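PDB 2FTW: dihydropyrimidinase, which catalyses the reversible hydrolytic ring opening of 5,6-dihydrouracil and 5,6-dihydrothymine, the second step of reductive pyrimidine degradation, with two zinc ions per subunit. Local coordinates for residues N125-L130 with S458-P463; D80-G85 with K118-K123. All blocks are in the same frame, centred on the assembly; numbering follows the deposited sequence.

Interaction 1 (N125-L130 with S458-P463)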
# COMPACT_ATOMS: atom_id res chain seq x y z
N ASN A 125 -27.03 17.98 31.87
CA ASN A 125 -26.15 18.60 32.88
C ASN A 125 -24.96 19.34 32.28
O ASN A 125 -24.15 19.93 33.00
CB ASN A 125 -25.66 17.50 33.82
CG ASN A 125 -26.80 16.85 34.56
OD1 ASN A 125 -27.36 17.44 35.49
ND2 ASN A 125 -27.17 15.65 34.15
N CYS A 126 -24.88 19.31 30.95
CA CYS A 126 -23.82 19.96 30.18
C CYS A 126 -24.40 20.32 28.83
O CYS A 126 -25.50 19.88 28.50
CB CYS A 126 -22.61 19.02 30.03
SG CYS A 126 -22.90 17.51 29.06
N ASP A 127 -23.69 21.14 28.06
CA ASP A 127 -24.18 21.57 26.75
C ASP A 127 -24.28 20.39 25.78
O ASP A 127 -23.58 19.39 25.93
CB ASP A 127 -23.30 22.67 26.16
CG ASP A 127 -23.47 24.02 26.88
OD1 ASP A 127 -24.17 24.07 27.92
OD2 ASP A 127 -22.90 25.02 26.39
N TYR A 128 -25.18 20.52 24.80
CA TYR A 128 -25.37 19.49 23.80
C TYR A 128 -25.79 20.06 22.43
O TYR A 128 -26.09 21.23 22.28
CB TYR A 128 -26.39 18.46 24.28
CG TYR A 128 -27.83 18.92 24.14
CD1 TYR A 128 -28.36 19.90 24.98
CD2 TYR A 128 -28.65 18.39 23.14
CE1 TYR A 128 -29.67 20.34 24.84
CE2 TYR A 128 -29.96 18.82 22.99
CZ TYR A 128 -30.46 19.80 23.84
OH TYR A 128 -31.76 20.20 23.68
N SER A 129 -25.79 19.19 21.44
CA SER A 129 -26.43 19.51 20.17
C SER A 129 -26.90 18.21 19.51
O SER A 129 -26.78 17.14 20.12
CB SER A 129 -25.45 20.31 19.29
OG SER A 129 -26.12 20.96 18.23
N LEU A 130 -27.44 18.30 18.30
CA LEU A 130 -28.14 17.17 17.67
C LEU A 130 -27.85 16.99 16.16
O LEU A 130 -27.94 17.97 15.39
CB LEU A 130 -29.65 17.39 17.83
CG LEU A 130 -30.25 17.42 19.23
CD1 LEU A 130 -31.62 18.09 19.19
CD2 LEU A 130 -30.34 16.00 19.81
N SER A 458 -29.28 22.21 33.33
CA SER A 458 -28.32 23.31 33.26
C SER A 458 -27.81 23.53 31.86
O SER A 458 -27.58 24.66 31.44
CB SER A 458 -27.09 23.00 34.09
OG SER A 458 -27.35 23.19 35.46
N GLY A 459 -27.57 22.41 31.17
CA GLY A 459 -26.96 22.43 29.86
C GLY A 459 -27.85 23.11 28.85
O GLY A 459 -29.07 23.12 28.99
N ARG A 460 -27.21 23.67 27.83
CA ARG A 460 -27.91 24.36 26.77
C ARG A 460 -27.68 23.67 25.43
O ARG A 460 -26.66 23.00 25.21
CB ARG A 460 -27.43 25.81 26.67
CG ARG A 460 -27.33 26.56 28.01
CD ARG A 460 -26.45 27.80 27.87
NE ARG A 460 -25.03 27.46 27.70
CZ ARG A 460 -24.06 28.34 27.45
NH1 ARG A 460 -24.33 29.64 27.35
NH2 ARG A 460 -22.80 27.93 27.31
N PHE A 461 -28.65 23.82 24.53
CA PHE A 461 -28.49 23.41 23.15
C PHE A 461 -27.58 24.43 22.48
O PHE A 461 -27.75 25.64 22.68
CB PHE A 461 -29.85 23.35 22.44
CG PHE A 461 -29.76 23.09 20.96
CD1 PHE A 461 -29.68 21.80 20.47
CD2 PHE A 461 -29.78 24.15 20.05
CE1 PHE A 461 -29.61 21.55 19.11
CE2 PHE A 461 -29.71 23.92 18.69
CZ PHE A 461 -29.63 22.62 18.21
N VAL A 462 -26.62 23.94 21.71
CA VAL A 462 -25.69 24.78 20.97
C VAL A 462 -25.91 24.59 19.46
O VAL A 462 -25.71 23.49 18.93
CB VAL A 462 -24.23 24.46 21.37
CG1 VAL A 462 -23.28 25.46 20.76
CG2 VAL A 462 -24.07 24.49 22.87
N PRO A 463 -26.36 25.65 18.76
CA PRO A 463 -26.56 25.57 17.32
C PRO A 463 -25.24 25.48 16.56
O PRO A 463 -24.21 25.95 17.04
CB PRO A 463 -27.29 26.87 16.99
CG PRO A 463 -26.93 27.80 18.08
CD PRO A 463 -26.73 26.97 19.30
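Tyr128 and Phe461 face each other in a single parallel beta bridge, the two segments running 23° apart. Two backbone bonds make it: Tyr128 N donates to Arg460 O (2.9 Å), and Val462 N returns a bond to Tyr128 O (2.8 Å). At the upstream end the chains close in until Gly459 CA lies 3.2 Å from Cys126 O in a CA-H...O contact.

Asp127 extends the pairing with its side chain. OD1 takes the backbone N-H of Arg460 from above the carboxylate plane, at 3.1 Å and an N-H...O angle of 163°, while OD2 offers its syn lone pair to Arg460 NH2 in a salt bridge of the same length. The two side chains run alongside each other, the arginine chain bending at chi3, and their planar groups are turned 50° apart. Lys391 also forms a salt bridge with OD2, so the buried carboxylate meets two cations, which would probably favour its ionised form. Ser129 closes the downstream end: OG donates to Val462 O at 2.7 Å. Phe461 turns its edge to the face of Tyr128 in a T-shaped pair, centroids 5.7 Å apart, while Leu130 CD1 touches Phe461 CE1.

The loop thus runs along strand 127-132 of the (beta/alpha)8 barrel; through Ser129 that strand pairs with strand 94-101. Helix 109-121 covers the aromatic side, with Tyr113 meeting both Leu130 and Phe461, whereas Phe96 of strand 94-101 packs against Asp127 and Val462.

Interaction 2 (D80-G85 with K118-K123)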
# COMPACT_ATOMS: atom_id res chain seq x y z
N ASP A 80 -29.43 4.57 29.76
CA ASP A 80 -28.77 5.85 29.93
C ASP A 80 -29.60 6.92 29.21
O ASP A 80 -29.72 6.88 27.97
CB ASP A 80 -27.33 5.85 29.38
CG ASP A 80 -26.34 4.98 30.21
OD1 ASP A 80 -26.65 4.53 31.33
OD2 ASP A 80 -25.22 4.74 29.70
N ASP A 81 -30.17 7.85 29.97
CA ASP A 81 -30.94 8.96 29.40
C ASP A 81 -30.14 10.26 29.43
O ASP A 81 -28.95 10.25 29.75
CB ASP A 81 -32.28 9.09 30.12
CG ASP A 81 -32.15 9.69 31.51
OD1 ASP A 81 -31.04 10.11 31.87
OD2 ASP A 81 -33.16 9.76 32.23
N PHE A 82 -30.78 11.39 29.12
CA PHE A 82 -30.09 12.67 29.00
C PHE A 82 -29.58 13.27 30.31
O PHE A 82 -28.68 14.10 30.32
CB PHE A 82 -30.97 13.70 28.28
CG PHE A 82 -30.92 13.58 26.79
CD1 PHE A 82 -29.74 13.84 26.11
CD2 PHE A 82 -32.04 13.18 26.06
CE1 PHE A 82 -29.67 13.72 24.71
CE2 PHE A 82 -31.98 13.05 24.67
CZ PHE A 82 -30.79 13.32 24.00
N ASP A 83 -30.17 12.85 31.43
CA ASP A 83 -29.73 13.32 32.73
C ASP A 83 -28.57 12.46 33.26
O ASP A 83 -27.42 12.94 33.37
CB ASP A 83 -30.93 13.34 33.68
CG ASP A 83 -30.60 13.90 35.05
OD1 ASP A 83 -29.41 14.20 35.33
OD2 ASP A 83 -31.56 14.03 35.86
N ILE A 84 -28.85 11.19 33.55
CA ILE A 84 -27.86 10.21 34.03
C ILE A 84 -26.69 10.12 33.06
O ILE A 84 -25.54 9.94 33.44
CB ILE A 84 -28.47 8.78 34.07
CG1 ILE A 84 -29.74 8.71 34.94
CG2 ILE A 84 -27.44 7.76 34.57
CD1 ILE A 84 -30.72 7.63 34.50
N GLY A 85 -27.03 10.15 31.77
CA GLY A 85 -26.04 10.08 30.70
C GLY A 85 -25.03 11.21 30.74
O GLY A 85 -23.84 10.96 30.62
N LYS A 118 -36.85 18.35 23.33
CA LYS A 118 -37.67 18.43 24.54
C LYS A 118 -37.15 17.49 25.62
O LYS A 118 -37.03 17.89 26.78
CB LYS A 118 -39.13 18.11 24.20
CG LYS A 118 -40.12 18.38 25.32
N TRP A 119 -36.84 16.25 25.24
CA TRP A 119 -36.24 15.27 26.17
C TRP A 119 -34.94 15.77 26.80
O TRP A 119 -34.71 15.58 27.99
CB TRP A 119 -35.95 13.95 25.46
CG TRP A 119 -37.14 13.14 25.11
CD1 TRP A 119 -38.33 13.10 25.77
CD2 TRP A 119 -37.23 12.20 24.05
NE1 TRP A 119 -39.17 12.21 25.17
CE2 TRP A 119 -38.53 11.64 24.11
CE3 TRP A 119 -36.36 11.78 23.05
CZ2 TRP A 119 -38.97 10.68 23.20
CZ3 TRP A 119 -36.80 10.82 22.14
CH2 TRP A 119 -38.09 10.29 22.22
N ALA A 120 -34.10 16.40 25.98
CA ALA A 120 -32.78 16.87 26.39
C ALA A 120 -32.85 18.15 27.22
O ALA A 120 -32.25 18.22 28.29
CB ALA A 120 -31.93 17.12 25.15
N ASP A 121 -33.56 19.16 26.73
CA ASP A 121 -33.58 20.46 27.39
C ASP A 121 -33.94 20.36 28.85
O ASP A 121 -33.41 21.11 29.68
CB ASP A 121 -34.56 21.41 26.69
CG ASP A 121 -33.97 22.07 25.46
OD1 ASP A 121 -32.73 22.01 25.28
OD2 ASP A 121 -34.74 22.66 24.68
N GLU A 122 -34.82 19.42 29.17
CA GLU A 122 -35.24 19.18 30.54
C GLU A 122 -34.20 18.49 31.44
O GLU A 122 -34.30 18.59 32.67
CB GLU A 122 -36.55 18.36 30.53
CG GLU A 122 -37.80 19.24 30.36
CD GLU A 122 -37.92 20.32 31.45
OE1 GLU A 122 -37.61 20.02 32.63
OE2 GLU A 122 -38.31 21.46 31.13
N LYS A 123 -33.22 17.81 30.83
CA LYS A 123 -32.41 16.84 31.56
C LYS A 123 -30.89 17.06 31.58
O LYS A 123 -30.23 16.65 32.54
CB LYS A 123 -32.68 15.46 31.00
CG LYS A 123 -33.98 14.87 31.47
CD LYS A 123 -34.29 13.59 30.69
CE LYS A 123 -34.92 12.54 31.56
NZ LYS A 123 -35.01 11.24 30.83
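Asp81 OD1 is gripped by two backbone N-H groups, Asp83 N at 2.9 Å and Ile84 N at 3.0 Å, which makes Asp81 the N-cap of helix 82-91. The first comes from above the carboxylate plane, the second nearly in line with the C-O bond. The other oxygen, OD2, receives Lys123 NZ in a salt bridge of 2.8 Å, also from above the plane. With its CG between the backbone N and the carbonyl carbon (chi1 74°), Asp81 can thus cap its own helix and hold the lysine, whose chain meets the aspartate at about a right angle.

Next to the salt bridge the contact is apolar. Ala120 CB sits over the centre of the Phe82 ring, 3.8 Å from its centroid and 2° off the normal, a CH-pi contact over the ring face. Trp119 CB touches CD2 of the same ring, and Lys123 CB packs on Phe82 CB. Close by, Asp83 CA makes a CA-H...O contact with Lys123 O.

In the barrel's outer layer, the start of helix 82-91 therefore packs against the last turn of helix 109-121 and the residues that follow it. Phe82 reaches Ile97 and Asp99 of strand 94-101, which lies between the two helices in sequence.

Overall arrangement
Interaction 1 is the more deeply buried and joins a barrel strand to a loop distant in sequence; interaction 2 is partly buried and ties two helices of the outer layer. The first combines backbone pairing with side-chain bonds, a salt bridge among them, and a T-shaped aromatic pair; the second a capping aspartate that also salt-bridges a lysine and a ring face covered by a methyl. Helix 109-121 and strand 127-132 are consecutive, and the contacts, with centres 10 Å apart, meet directly. Tyr128 OH lies 2.6 Å from Asp121 OD1 and Asn125 ND2 2.9 Å from Asp83 OD1, both probable hydrogen bonds. Strand 94-101 borders both, and neither contact touches another subunit of the tetramer.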